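Local coordinates for protein murein peptide amidase A (Escherichia coli O157:H7, PDB 5HXD) that probably hydrolyses the gamma-D-glutamyl-diaminopimelate amide bond of murein tripeptide with one catalytic zinc ion per subunit, releasing diaminopimelate during muropeptide degradation, at residues Glu18-Ser23 and Gln139-Leu144; Arg89-Gly94 and Gly133-Thr138; Pro102-Lys107 and Cys199-Leu204; Val154-Pro159 and Phe225-Leu230. All coordinates share one frame; numbering follows the deposited sequence.

Interactions 1 and 2 share helix 136-148: residues 133-138 lead into it and form its first turn, and residues 139-144 continue it, so their centres lie only about 12 Å apart. Along the chain, interaction 2 falls wholly between the two segments of interaction 1, whereas interaction 3 alternates with each of the other three. Interaction 3, with its centre about 17 Å from that of interaction 2, still touches that neighbourhood through Pro102, which packs on Gly133 and Thr138. Interaction 4 stands apart, its centre 21 to 23 Å from the others. Interactions 1 to 3 join a small sheet and loops to helices around the core, while interaction 4 packs a helix on the central mixed sheet near the zinc site.

Interaction 1. Residues Glu18-Ser23 and Gln139-Leu144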
loop_
_atom_site.group_PDB
_atom_site.type_symbol
_atom_site.label_atom_id
_atom_site.label_comp_id
_atom_site.label_asym_id
_atom_site.label_seq_id
_atom_site.Cartn_x
_atom_site.Cartn_y
_atom_site.Cartn_z
ATOM N N GLU A 18 4.252 -14.761 -11.883
ATOM C CA GLU A 18 5.305 -14.473 -12.850
ATOM C C GLU A 18 5.813 -13.053 -12.648
ATOM O O GLU A 18 5.162 -12.251 -11.988
ATOM C CB GLU A 18 4.792 -14.645 -14.280
ATOM C CG GLU A 18 4.266 -16.036 -14.637
ATOM C CD GLU A 18 5.250 -17.159 -14.320
ATOM O OE1 GLU A 18 6.481 -16.975 -14.476
ATOM O OE2 GLU A 18 4.780 -18.239 -13.909
ATOM N N HIS A 19 6.973 -12.737 -13.213
ATOM C CA HIS A 19 7.460 -11.357 -13.235
ATOM C C HIS A 19 7.476 -10.773 -14.659
ATOM O O HIS A 19 8.033 -11.395 -15.557
ATOM C CB HIS A 19 8.879 -11.259 -12.655
ATOM C CG HIS A 19 8.994 -11.674 -11.215
ATOM N ND1 HIS A 19 8.162 -11.187 -10.231
ATOM C CD2 HIS A 19 9.892 -12.471 -10.595
ATOM C CE1 HIS A 19 8.519 -11.706 -9.066
ATOM N NE2 HIS A 19 9.568 -12.479 -9.256
ATOM N N TYR A 20 6.913 -9.580 -14.863
ATOM C CA TYR A 20 7.092 -8.874 -16.145
ATOM C C TYR A 20 8.050 -7.671 -16.069
ATOM O O TYR A 20 8.026 -6.798 -16.946
ATOM C CB TYR A 20 5.750 -8.392 -16.702
ATOM C CG TYR A 20 5.088 -7.297 -15.881
ATOM C CD1 TYR A 20 5.244 -5.958 -16.211
ATOM C CD2 TYR A 20 4.289 -7.613 -14.783
ATOM C CE1 TYR A 20 4.633 -4.974 -15.474
ATOM C CE2 TYR A 20 3.677 -6.638 -14.044
ATOM C CZ TYR A 20 3.851 -5.321 -14.386
ATOM O OH TYR A 20 3.225 -4.349 -13.638
ATOM N N GLY A 21 8.881 -7.610 -15.025
ATOM C CA GLY A 21 9.962 -6.642 -15.022
ATOM C C GLY A 21 10.516 -6.241 -13.673
ATOM O O GLY A 21 10.427 -6.990 -12.705
ATOM N N ARG A 22 11.104 -5.045 -13.632
ATOM C CA ARG A 22 11.619 -4.432 -12.413
ATOM C C ARG A 22 11.232 -2.940 -12.295
ATOM O O ARG A 22 11.356 -2.158 -13.249
ATOM C CB ARG A 22 13.140 -4.574 -12.342
ATOM C CG ARG A 22 13.645 -5.983 -12.103
ATOM C CD ARG A 22 13.251 -6.476 -10.736
ATOM N NE ARG A 22 13.474 -7.911 -10.528
ATOM C CZ ARG A 22 13.686 -8.453 -9.327
ATOM N NH1 ARG A 22 13.704 -7.671 -8.265
ATOM N NH2 ARG A 22 13.877 -9.761 -9.183
ATOM N N SER A 23 10.772 -2.561 -11.102
ATOM C CA SER A 23 10.597 -1.158 -10.728
ATOM C C SER A 23 11.931 -0.441 -10.740
ATOM O O SER A 23 12.984 -1.065 -10.673
ATOM C CB SER A 23 9.954 -1.025 -9.333
ATOM O OG SER A 23 10.780 -1.555 -8.299
ATOM N N GLN A 139 6.959 1.160 -19.159
ATOM C CA GLN A 139 7.416 0.334 -20.255
ATOM C C GLN A 139 7.058 -1.116 -20.030
ATOM O O GLN A 139 6.549 -1.771 -20.934
ATOM C CB GLN A 139 8.921 0.506 -20.452
ATOM C CG GLN A 139 9.241 1.828 -21.146
ATOM C CD GLN A 139 10.646 2.339 -20.873
ATOM O OE1 GLN A 139 11.536 1.579 -20.485
ATOM N NE2 GLN A 139 10.852 3.641 -21.081
ATOM N N ALA A 140 7.301 -1.603 -18.820
ATOM C CA ALA A 140 7.070 -3.001 -18.513
ATOM C C ALA A 140 5.611 -3.380 -18.715
ATOM O O ALA A 140 5.313 -4.414 -19.312
ATOM C CB ALA A 140 7.498 -3.307 -17.123
ATOM N N LEU A 141 4.703 -2.547 -18.224
ATOM C CA LEU A 141 3.290 -2.833 -18.414
ATOM C C LEU A 141 2.905 -2.760 -19.890
ATOM O O LEU A 141 2.110 -3.554 -20.345
ATOM C CB LEU A 141 2.411 -1.873 -17.608
ATOM C CG LEU A 141 0.923 -2.256 -17.620
ATOM C CD1 LEU A 141 0.685 -3.503 -16.790
ATOM C CD2 LEU A 141 0.024 -1.124 -17.160
ATOM N N CYS A 142 3.458 -1.797 -20.625
ATOM C CA CYS A 142 3.162 -1.631 -22.045
ATOM C C CYS A 142 3.556 -2.844 -22.877
ATOM O O CYS A 142 2.858 -3.197 -23.843
ATOM C CB CYS A 142 3.866 -0.397 -22.602
ATOM S SG CYS A 142 3.025 1.133 -22.236
ATOM N N GLN A 143 4.672 -3.473 -22.510
ATOM C CA GLN A 143 5.147 -4.648 -23.223
ATOM C C GLN A 143 4.367 -5.908 -22.845
ATOM O O GLN A 143 4.087 -6.760 -23.707
ATOM C CB GLN A 143 6.644 -4.849 -22.993
ATOM C CG GLN A 143 7.506 -3.936 -23.862
ATOM C CD GLN A 143 6.992 -3.826 -25.314
ATOM O OE1 GLN A 143 6.670 -4.840 -25.962
ATOM N NE2 GLN A 143 6.903 -2.588 -25.822
ATOM N N LEU A 144 4.023 -6.017 -21.565
ATOM C CA LEU A 144 3.125 -7.057 -21.076
ATOM C C LEU A 144 1.843 -7.087 -21.913
ATOM O O LEU A 144 1.461 -8.132 -22.435
ATOM C CB LEU A 144 2.792 -6.823 -19.594
ATOM C CG LEU A 144 1.863 -7.800 -18.866
ATOM C CD1 LEU A 144 2.592 -9.077 -18.485
ATOM C CD2 LEU A 144 1.254 -7.150 -17.641
HETATM O O HOH W 1 6.969 -6.433 -19.079
#
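Tyr20 lays its ring against one side of the helical segment 139-144, meeting Ala140, Leu141 and Leu144. Its CG sits between the backbone N and the carbonyl carbon (chi1 67°), which swings the ring toward the helix. Leu144 comes over one face: its CD2 is 4.2 Å from the ring centroid and 9° off the ring normal, a nearly centred CH-pi contact. The other methyl reaches back to the root of the ring, with Leu144 CD1 3.7 Å from Tyr20 CB. CG anti to the backbone N and chi2 near 78° turn the fork of Leu144 this way, the two side chains crossing at about a right angle. Ala140 meets a different part of the ring, its CB 3.6 Å from Tyr20 CD1; a single methyl suits this spot because the strand backbone also comes close, Ala140 CB being 3.5 Å from Tyr20 O. The ring also lies obliquely against the helix backbone, with Tyr20 CD1 3.5 Å from Ala140 O and Tyr20 CE1 3.7 Å from Leu141 N. Farther out, Leu141 CD1 lies 4.1 Å from Tyr20 OH. No direct hydrogen bond crosses the contact; a water modelled between Tyr20 O and Ala140 O links the backbones, but its short distances make its position doubtful. Gly21 follows with backbone angles that would press any CB against the carbonyl of Tyr20. Val76 of the central sheet touches both Tyr20 and Leu144. The result is strand-on-helix packing of the small antiparallel sheet of strands 18-22 and 28-31 against helix 136-148 of the M14 peptidase alpha/beta fold.

Interaction 2. Residues Arg89-Gly94 and Gly133-Thr138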
loop_
_atom_site.group_PDB
_atom_site.type_symbol
_atom_site.label_atom_id
_atom_site.label_comp_id
_atom_site.label_asym_id
_atom_site.label_seq_id
_atom_site.Cartn_x
_atom_site.Cartn_y
_atom_site.Cartn_z
ATOM N N ARG A 89 1.882 8.656 -4.410
ATOM C CA ARG A 89 1.094 8.485 -5.631
ATOM C C ARG A 89 1.948 8.211 -6.874
ATOM O O ARG A 89 1.574 7.425 -7.731
ATOM C CB ARG A 89 0.247 9.729 -5.851
ATOM C CG ARG A 89 -0.332 9.858 -7.229
ATOM C CD ARG A 89 -0.937 11.228 -7.419
ATOM N NE ARG A 89 -1.502 11.431 -8.750
ATOM C CZ ARG A 89 -2.774 11.210 -9.057
ATOM N NH1 ARG A 89 -3.618 10.786 -8.127
ATOM N NH2 ARG A 89 -3.207 11.434 -10.279
ATOM N N ALA A 90 3.092 8.878 -6.958
ATOM C CA ALA A 90 4.065 8.755 -8.040
ATOM C C ALA A 90 5.028 7.593 -7.829
ATOM O O ALA A 90 5.029 6.983 -6.755
ATOM C CB ALA A 90 4.846 10.033 -8.151
ATOM N N ASN A 91 5.850 7.283 -8.845
ATOM C CA ASN A 91 6.948 6.313 -8.664
ATOM C C ASN A 91 8.180 6.993 -8.037
ATOM O O ASN A 91 8.110 8.139 -7.588
ATOM C CB ASN A 91 7.310 5.596 -9.980
ATOM C CG ASN A 91 8.097 6.469 -10.979
ATOM O OD1 ASN A 91 8.364 7.645 -10.746
ATOM N ND2 ASN A 91 8.471 5.867 -12.107
ATOM N N ALA A 92 9.301 6.286 -8.003
ATOM C CA ALA A 92 10.447 6.739 -7.234
ATOM C C ALA A 92 11.113 7.974 -7.861
ATOM O O ALA A 92 12.025 8.553 -7.272
ATOM C CB ALA A 92 11.444 5.601 -7.079
ATOM N N ASN A 93 10.645 8.367 -9.047
ATOM C CA ASN A 93 11.148 9.542 -9.771
ATOM C C ASN A 93 10.272 10.792 -9.649
ATOM O O ASN A 93 10.494 11.783 -10.346
ATOM C CB ASN A 93 11.281 9.233 -11.263
ATOM C CG ASN A 93 12.590 8.571 -11.620
ATOM O OD1 ASN A 93 13.587 8.712 -10.914
ATOM N ND2 ASN A 93 12.597 7.845 -12.734
ATOM N N GLY A 94 9.249 10.743 -8.810
ATOM C CA GLY A 94 8.292 11.839 -8.762
ATOM C C GLY A 94 7.449 11.960 -10.028
ATOM O O GLY A 94 6.808 12.984 -10.266
ATOM N N GLY A 133 6.538 7.588 -22.074
ATOM C CA GLY A 133 6.847 6.233 -21.652
ATOM C C GLY A 133 8.218 6.099 -21.005
ATOM O O GLY A 133 8.810 5.022 -21.060
ATOM N N SER A 134 8.721 7.167 -20.374
ATOM C CA SER A 134 10.053 7.131 -19.766
ATOM C C SER A 134 10.238 6.038 -18.689
ATOM O O SER A 134 11.290 5.386 -18.627
ATOM C CB SER A 134 10.396 8.505 -19.154
ATOM O OG SER A 134 9.860 8.684 -17.847
ATOM N N GLU A 135 9.232 5.836 -17.841
ATOM C CA GLU A 135 9.458 5.086 -16.606
ATOM C C GLU A 135 9.439 3.555 -16.794
ATOM O O GLU A 135 8.671 3.032 -17.604
ATOM C CB GLU A 135 8.430 5.506 -15.549
ATOM C CG GLU A 135 8.460 6.997 -15.216
ATOM C CD GLU A 135 9.853 7.494 -14.808
ATOM O OE1 GLU A 135 10.319 7.187 -13.674
ATOM O OE2 GLU A 135 10.475 8.189 -15.643
ATOM N N PRO A 136 10.283 2.835 -16.022
ATOM C CA PRO A 136 10.390 1.382 -16.167
ATOM C C PRO A 136 9.075 0.675 -15.868
ATOM O O PRO A 136 8.716 -0.233 -16.616
ATOM C CB PRO A 136 11.478 0.989 -15.152
ATOM C CG PRO A 136 11.619 2.130 -14.245
ATOM C CD PRO A 136 11.181 3.358 -14.978
ATOM N N GLU A 137 8.376 1.085 -14.813
ATOM C CA GLU A 137 7.037 0.583 -14.543
ATOM C C GLU A 137 6.109 0.748 -15.745
ATOM O O GLU A 137 5.272 -0.110 -16.001
ATOM C CB GLU A 137 6.422 1.295 -13.343
ATOM C CG GLU A 137 7.085 1.024 -12.013
ATOM C CD GLU A 137 8.226 1.968 -11.722
ATOM O OE1 GLU A 137 8.502 2.867 -12.543
ATOM O OE2 GLU A 137 8.859 1.800 -10.665
ATOM N N THR A 138 6.249 1.851 -16.481
ATOM C CA THR A 138 5.369 2.113 -17.620
ATOM C C THR A 138 5.678 1.227 -18.823
ATOM O O THR A 138 4.786 0.636 -19.443
ATOM C CB THR A 138 5.471 3.565 -18.070
ATOM O OG1 THR A 138 5.155 4.420 -16.964
ATOM C CG2 THR A 138 4.533 3.822 -19.270
HETATM O O HOH W 2 9.658 3.820 -8.983
#
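Glu135 OE1 receives two amide N-H groups, one each from Asn91 and Asn93. Asn93 ND2 reaches it at 2.6 Å on the syn lone pair, while Asn91 ND2 takes the anti lone pair at 2.8 Å, so the two donors divide the oxygen between them. Asn91 ND2 spends its second hydrogen on Glu137 OE1, 3.0 Å away, coming from above that carboxylate's plane. Both acceptors lie near the amide plane of Asn91, and an asparagine suits the place because one NH2 can bridge two carboxylates. The next shell fixes that amide: Asn91 OD1 accepts from Asn93 N at 2.9 Å, an Asx turn set within the type I beta turn from Asn91 to Gly94. Glu137 is steadied through OE2, which is bonded to Leu24 N and, through a water, to Ala92 N. Glu135 N is in turn held by Asn100 OD1. Glu135 occupies the N-cap position and Glu137 lies in the first turn, where the helix's N-terminal end would probably stabilise their negative charge. The site is thus an Asx turn docked on the start of helix 136-148, in a loop region whose Asn91 side chain lies about 9 Å from that of His49, a predicted zinc ligand.

Interaction 3. Residues Pro102-Lys107 and Cys199-Leu204; sequences PAANWK and CADLNL
Asp201, near the C-terminal end of helix 195-201, reaches to the loop 102-107 and takes the backbone N-H of Ala104. The bond from Ala104 N to Asp201 OD2 is 2.9 Å long and close to straight (165° at the hydrogen), and the donor meets the oxygen nearly along its C-O axis. With CG anti to its own carbonyl carbon (chi1 -71°), Asp201 sends the carboxylate outward to the loop. The same oxygen, Asp201 OD2, also lies 3.3 Å from Ala104 CB and 4.1 Å from Ala103 CB; small side chains here are consistent with so close an approach.

The firmer side is that of Ala103, which is buried and packs on Ser197 and Trp198 of helix 195-201. Beside it, Asn105 bonds through ND2 to Ser197 OG and through OD1 to Gly193 N, so the type I turn from Ala103 to Trp106 is moored to the helix through Ser197 and to the loop before it through Gly193. On the other side, Ala104 and Asp201 are exposed, and little surface is covered between the segments. Behind Asp201 the helix closes in a Schellman motif, with Leu204 N bonded to Cys199 O at 2.8 Å and Asn203 supplying the positive phi. Between these two segments the link is a single hydrogen bond from a main-chain amide to a carboxylate, probably charged, whose strength solvent would probably temper; Asn105 adds further bonds just outside them.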
loop_
_atom_site.group_PDB
_atom_site.type_symbol
_atom_site.label_atom_id
_atom_site.label_comp_id
_atom_site.label_asym_id
_atom_site.label_seq_id
_atom_site.Cartn_x
_atom_site.Cartn_y
_atom_site.Cartn_z
ATOM N N PRO A 102 3.036 6.384 -23.330
ATOM C CA PRO A 102 3.378 6.879 -24.670
ATOM C C PRO A 102 2.176 7.049 -25.615
ATOM O O PRO A 102 2.334 6.919 -26.827
ATOM C CB PRO A 102 4.332 5.809 -25.200
ATOM C CG PRO A 102 3.964 4.576 -24.446
ATOM C CD PRO A 102 3.624 5.056 -23.073
ATOM N N ALA A 103 1.006 7.352 -25.063
ATOM C CA ALA A 103 -0.142 7.810 -25.839
ATOM C C ALA A 103 0.209 9.014 -26.714
ATOM O O ALA A 103 1.222 9.684 -26.486
ATOM C CB ALA A 103 -1.289 8.160 -24.911
ATOM N N ALA A 104 -0.618 9.295 -27.718
ATOM C CA ALA A 104 -0.333 10.425 -28.597
ATOM C C ALA A 104 -0.419 11.745 -27.815
ATOM O O ALA A 104 0.348 12.676 -28.068
ATOM C CB ALA A 104 -1.275 10.438 -29.795
ATOM N N ASN A 105 -1.320 11.810 -26.840
ATOM C CA ASN A 105 -1.574 13.065 -26.129
ATOM C C ASN A 105 -0.618 13.365 -24.976
ATOM O O ASN A 105 -0.911 14.245 -24.171
ATOM C CB ASN A 105 -3.003 13.088 -25.586
ATOM C CG ASN A 105 -3.219 12.089 -24.471
ATOM O OD1 ASN A 105 -2.364 11.246 -24.196
ATOM N ND2 ASN A 105 -4.376 12.163 -23.834
ATOM N N TRP A 106 0.499 12.630 -24.903
ATOM C CA TRP A 106 1.511 12.807 -23.855
ATOM C C TRP A 106 2.136 14.183 -23.926
ATOM O O TRP A 106 2.565 14.621 -24.989
ATOM C CB TRP A 106 2.625 11.745 -23.958
ATOM C CG TRP A 106 3.657 11.830 -22.824
ATOM C CD1 TRP A 106 3.615 11.163 -21.622
ATOM C CD2 TRP A 106 4.855 12.622 -22.792
ATOM N NE1 TRP A 106 4.700 11.498 -20.849
ATOM C CE2 TRP A 106 5.478 12.390 -21.538
ATOM C CE3 TRP A 106 5.457 13.512 -23.691
ATOM C CZ2 TRP A 106 6.680 13.015 -21.167
ATOM C CZ3 TRP A 106 6.655 14.139 -23.314
ATOM C CH2 TRP A 106 7.251 13.881 -22.062
ATOM N N LYS A 107 2.198 14.852 -22.781
ATOM C CA LYS A 107 2.802 16.179 -22.681
ATOM C C LYS A 107 3.880 16.249 -21.615
ATOM O O LYS A 107 3.686 15.799 -20.487
ATOM C CB LYS A 107 1.730 17.236 -22.396
ATOM C CG LYS A 107 0.911 17.603 -23.639
ATOM C CD LYS A 107 1.830 17.972 -24.805
ATOM C CE LYS A 107 1.060 18.585 -25.966
ATOM N NZ LYS A 107 1.926 19.539 -26.726
ATOM N N CYS A 199 -4.427 3.227 -24.103
ATOM C CA CYS A 199 -5.287 2.141 -24.484
ATOM C C CYS A 199 -6.182 2.521 -25.680
ATOM O O CYS A 199 -6.337 1.733 -26.627
ATOM C CB CYS A 199 -6.120 1.716 -23.272
ATOM S SG CYS A 199 -5.267 0.565 -22.168
ATOM N N ALA A 200 -6.749 3.728 -25.636
ATOM C CA ALA A 200 -7.598 4.205 -26.720
ATOM C C ALA A 200 -6.841 4.241 -28.037
ATOM O O ALA A 200 -7.408 3.911 -29.084
ATOM C CB ALA A 200 -8.154 5.569 -26.416
ATOM N N ASP A 201 -5.566 4.622 -28.002
ATOM C CA ASP A 201 -4.809 4.689 -29.254
ATOM C C ASP A 201 -4.470 3.295 -29.850
ATOM O O ASP A 201 -4.216 3.170 -31.052
ATOM C CB ASP A 201 -3.545 5.529 -29.055
ATOM C CG ASP A 201 -3.857 7.015 -28.889
ATOM O OD1 ASP A 201 -5.040 7.414 -29.051
ATOM O OD2 ASP A 201 -2.917 7.794 -28.630
ATOM N N LEU A 202 -4.498 2.256 -29.019
ATOM C CA LEU A 202 -4.295 0.886 -29.487
ATOM C C LEU A 202 -5.634 0.222 -29.814
ATOM O O LEU A 202 -5.680 -0.958 -30.197
ATOM C CB LEU A 202 -3.546 0.052 -28.442
ATOM C CG LEU A 202 -2.047 0.297 -28.325
ATOM C CD1 LEU A 202 -1.503 -0.420 -27.110
ATOM C CD2 LEU A 202 -1.329 -0.167 -29.579
ATOM N N ASN A 203 -6.708 0.998 -29.662
ATOM C CA ASN A 203 -8.080 0.494 -29.740
ATOM C C ASN A 203 -8.337 -0.633 -28.746
ATOM O O ASN A 203 -9.150 -1.522 -29.006
ATOM C CB ASN A 203 -8.408 0.028 -31.156
ATOM C CG ASN A 203 -8.606 1.183 -32.112
ATOM O OD1 ASN A 203 -8.456 2.357 -31.740
ATOM N ND2 ASN A 203 -8.946 0.863 -33.355
ATOM N N LEU A 204 -7.640 -0.579 -27.606
ATOM C CA LEU A 204 -7.874 -1.486 -26.481
ATOM C C LEU A 204 -8.867 -0.902 -25.483
ATOM O O LEU A 204 -8.700 0.228 -25.037
ATOM C CB LEU A 204 -6.565 -1.801 -25.764
ATOM C CG LEU A 204 -6.713 -2.637 -24.489
ATOM C CD1 LEU A 204 -7.368 -3.977 -24.808
ATOM C CD2 LEU A 204 -5.359 -2.840 -23.805
#

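Interaction 4. Residues Val154-Pro159 and Phe225-Leu230; sequences VSFHDP and FAMANL
Leu230, which meets both Phe156 and Val154, is set in its helix by a bond from its N to Ala226 O, 2.9 Å long; across the contact itself no hydrogen bond forms and the meeting is wholly apolar. Phe156 is the centre of it. Met227 comes over one face of the ring, its CE 3.9 Å from the centroid and offset toward the rim, while Met227 SD lies 4.3 Å from the same Phe156 centroid, oblique to the ring, a Met-aromatic contact. The bends of the thioether at chi2 and chi3 (63° and 70°) curl the flexible side chain so that its methyl rests on the ring. Leu230 instead meets the edge, with CD2 3.6 Å from Phe156 CZ and near the ring plane, and the same methyl stands 4.4 Å from Val154 CG1. Branched and aromatic residues suit this buried side of strand 153-157, whereas Ser155 and His157 point to the opposite side. Helix 53-65 packs on Met227 through Thr58, Leu59 and Ala62, and helix 170-178 on Val154 and Leu230 through Leu175. Such helix-on-sheet packing belongs to the alpha/beta core of the M14 zinc carboxypeptidases, where this strand ends with His157, predicted to bind the catalytic zinc.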
loop_
_atom_site.group_PDB
_atom_site.type_symbol
_atom_site.label_atom_id
_atom_site.label_comp_id
_atom_site.label_asym_id
_atom_site.label_seq_id
_atom_site.Cartn_x
_atom_site.Cartn_y
_atom_site.Cartn_z
ATOM N N VAL A 154 -9.406 -3.609 -16.925
ATOM C CA VAL A 154 -9.987 -2.822 -15.837
ATOM C C VAL A 154 -8.878 -2.357 -14.880
ATOM O O VAL A 154 -8.151 -3.173 -14.304
ATOM C CB VAL A 154 -11.055 -3.602 -15.030
ATOM C CG1 VAL A 154 -11.439 -2.817 -13.783
ATOM C CG2 VAL A 154 -12.294 -3.874 -15.877
ATOM N N SER A 155 -8.745 -1.043 -14.729
ATOM C CA SER A 155 -7.730 -0.457 -13.859
ATOM C C SER A 155 -8.370 0.253 -12.673
ATOM O O SER A 155 -9.079 1.236 -12.842
ATOM C CB SER A 155 -6.861 0.515 -14.644
ATOM O OG SER A 155 -6.196 1.396 -13.767
ATOM N N PHE A 156 -8.118 -0.261 -11.474
ATOM C CA PHE A 156 -8.695 0.284 -10.245
ATOM C C PHE A 156 -7.912 1.454 -9.652
ATOM O O PHE A 156 -6.689 1.388 -9.580
ATOM C CB PHE A 156 -8.800 -0.820 -9.204
ATOM C CG PHE A 156 -9.844 -1.815 -9.512
ATOM C CD1 PHE A 156 -11.118 -1.651 -9.024
ATOM C CD2 PHE A 156 -9.565 -2.894 -10.320
ATOM C CE1 PHE A 156 -12.103 -2.549 -9.332
ATOM C CE2 PHE A 156 -10.542 -3.802 -10.627
ATOM C CZ PHE A 156 -11.815 -3.628 -10.128
ATOM N N HIS A 157 -8.633 2.504 -9.231
ATOM C CA HIS A 157 -8.044 3.661 -8.539
ATOM C C HIS A 157 -8.812 4.112 -7.284
ATOM O O HIS A 157 -9.790 3.484 -6.886
ATOM C CB HIS A 157 -7.948 4.854 -9.491
ATOM C CG HIS A 157 -6.853 4.745 -10.502
ATOM N ND1 HIS A 157 -6.817 3.755 -11.459
ATOM C CD2 HIS A 157 -5.765 5.517 -10.723
ATOM C CE1 HIS A 157 -5.751 3.914 -12.219
ATOM N NE2 HIS A 157 -5.097 4.982 -11.798
ATOM N N ASP A 158 -8.346 5.225 -6.701
ATOM C CA ASP A 158 -8.969 5.976 -5.588
ATOM C C ASP A 158 -9.052 7.458 -5.913
ATOM O O ASP A 158 -8.189 7.973 -6.623
ATOM C CB ASP A 158 -8.151 5.875 -4.297
ATOM C CG ASP A 158 -8.541 4.727 -3.448
ATOM O OD1 ASP A 158 -9.528 4.045 -3.793
ATOM O OD2 ASP A 158 -7.842 4.503 -2.436
ATOM N N PRO A 159 -10.036 8.174 -5.337
ATOM C CA PRO A 159 -11.173 7.698 -4.552
ATOM C C PRO A 159 -12.474 8.265 -5.113
ATOM O O PRO A 159 -13.329 8.697 -4.339
ATOM C CB PRO A 159 -10.877 8.280 -3.174
ATOM C CG PRO A 159 -10.138 9.630 -3.510
ATOM C CD PRO A 159 -9.778 9.582 -5.006
ATOM N N PHE A 225 -17.007 -9.684 -2.787
ATOM C CA PHE A 225 -17.979 -10.403 -3.595
ATOM C C PHE A 225 -17.823 -9.990 -5.051
ATOM O O PHE A 225 -17.587 -10.822 -5.947
ATOM C CB PHE A 225 -19.406 -10.129 -3.092
ATOM C CG PHE A 225 -20.490 -10.696 -3.974
ATOM C CD1 PHE A 225 -20.885 -12.021 -3.856
ATOM C CD2 PHE A 225 -21.122 -9.898 -4.936
ATOM C CE1 PHE A 225 -21.888 -12.543 -4.686
ATOM C CE2 PHE A 225 -22.117 -10.419 -5.765
ATOM C CZ PHE A 225 -22.500 -11.741 -5.633
ATOM N N ALA A 226 -17.946 -8.689 -5.278
ATOM C CA ALA A 226 -17.835 -8.141 -6.618
ATOM C C ALA A 226 -16.465 -8.446 -7.242
ATOM O O ALA A 226 -16.403 -8.922 -8.374
ATOM C CB ALA A 226 -18.101 -6.641 -6.592
ATOM N N MET A 227 -15.374 -8.190 -6.514
ATOM C CA MET A 227 -14.034 -8.421 -7.057
ATOM C C MET A 227 -13.822 -9.869 -7.495
ATOM O O MET A 227 -13.309 -10.125 -8.588
ATOM C CB MET A 227 -12.954 -8.042 -6.049
ATOM C CG MET A 227 -11.578 -7.881 -6.704
ATOM S SD MET A 227 -11.493 -6.547 -7.932
ATOM C CE MET A 227 -11.613 -5.111 -6.858
ATOM N N ALA A 228 -14.219 -10.805 -6.637
ATOM C CA ALA A 228 -14.153 -12.234 -6.938
ATOM C C ALA A 228 -14.950 -12.609 -8.191
ATOM O O ALA A 228 -14.551 -13.496 -8.943
ATOM C CB ALA A 228 -14.656 -13.040 -5.749
ATOM N N ASN A 229 -16.084 -11.953 -8.402
ATOM C CA ASN A 229 -16.932 -12.287 -9.548
ATOM C C ASN A 229 -16.359 -11.693 -10.828
ATOM O O ASN A 229 -16.551 -12.248 -11.917
ATOM C CB ASN A 229 -18.378 -11.812 -9.341
ATOM C CG ASN A 229 -19.093 -12.577 -8.245
ATOM O OD1 ASN A 229 -18.765 -13.727 -7.956
ATOM N ND2 ASN A 229 -20.073 -11.938 -7.622
ATOM N N LEU A 230 -15.636 -10.580 -10.681
ATOM C CA LEU A 230 -14.953 -9.926 -11.798
ATOM C C LEU A 230 -13.820 -10.784 -12.357
ATOM O O LEU A 230 -13.558 -10.772 -13.565
ATOM C CB LEU A 230 -14.402 -8.565 -11.368
ATOM C CG LEU A 230 -13.645 -7.814 -12.467
ATOM C CD1 LEU A 230 -14.515 -7.682 -13.719
ATOM C CD2 LEU A 230 -13.179 -6.450 -11.978
#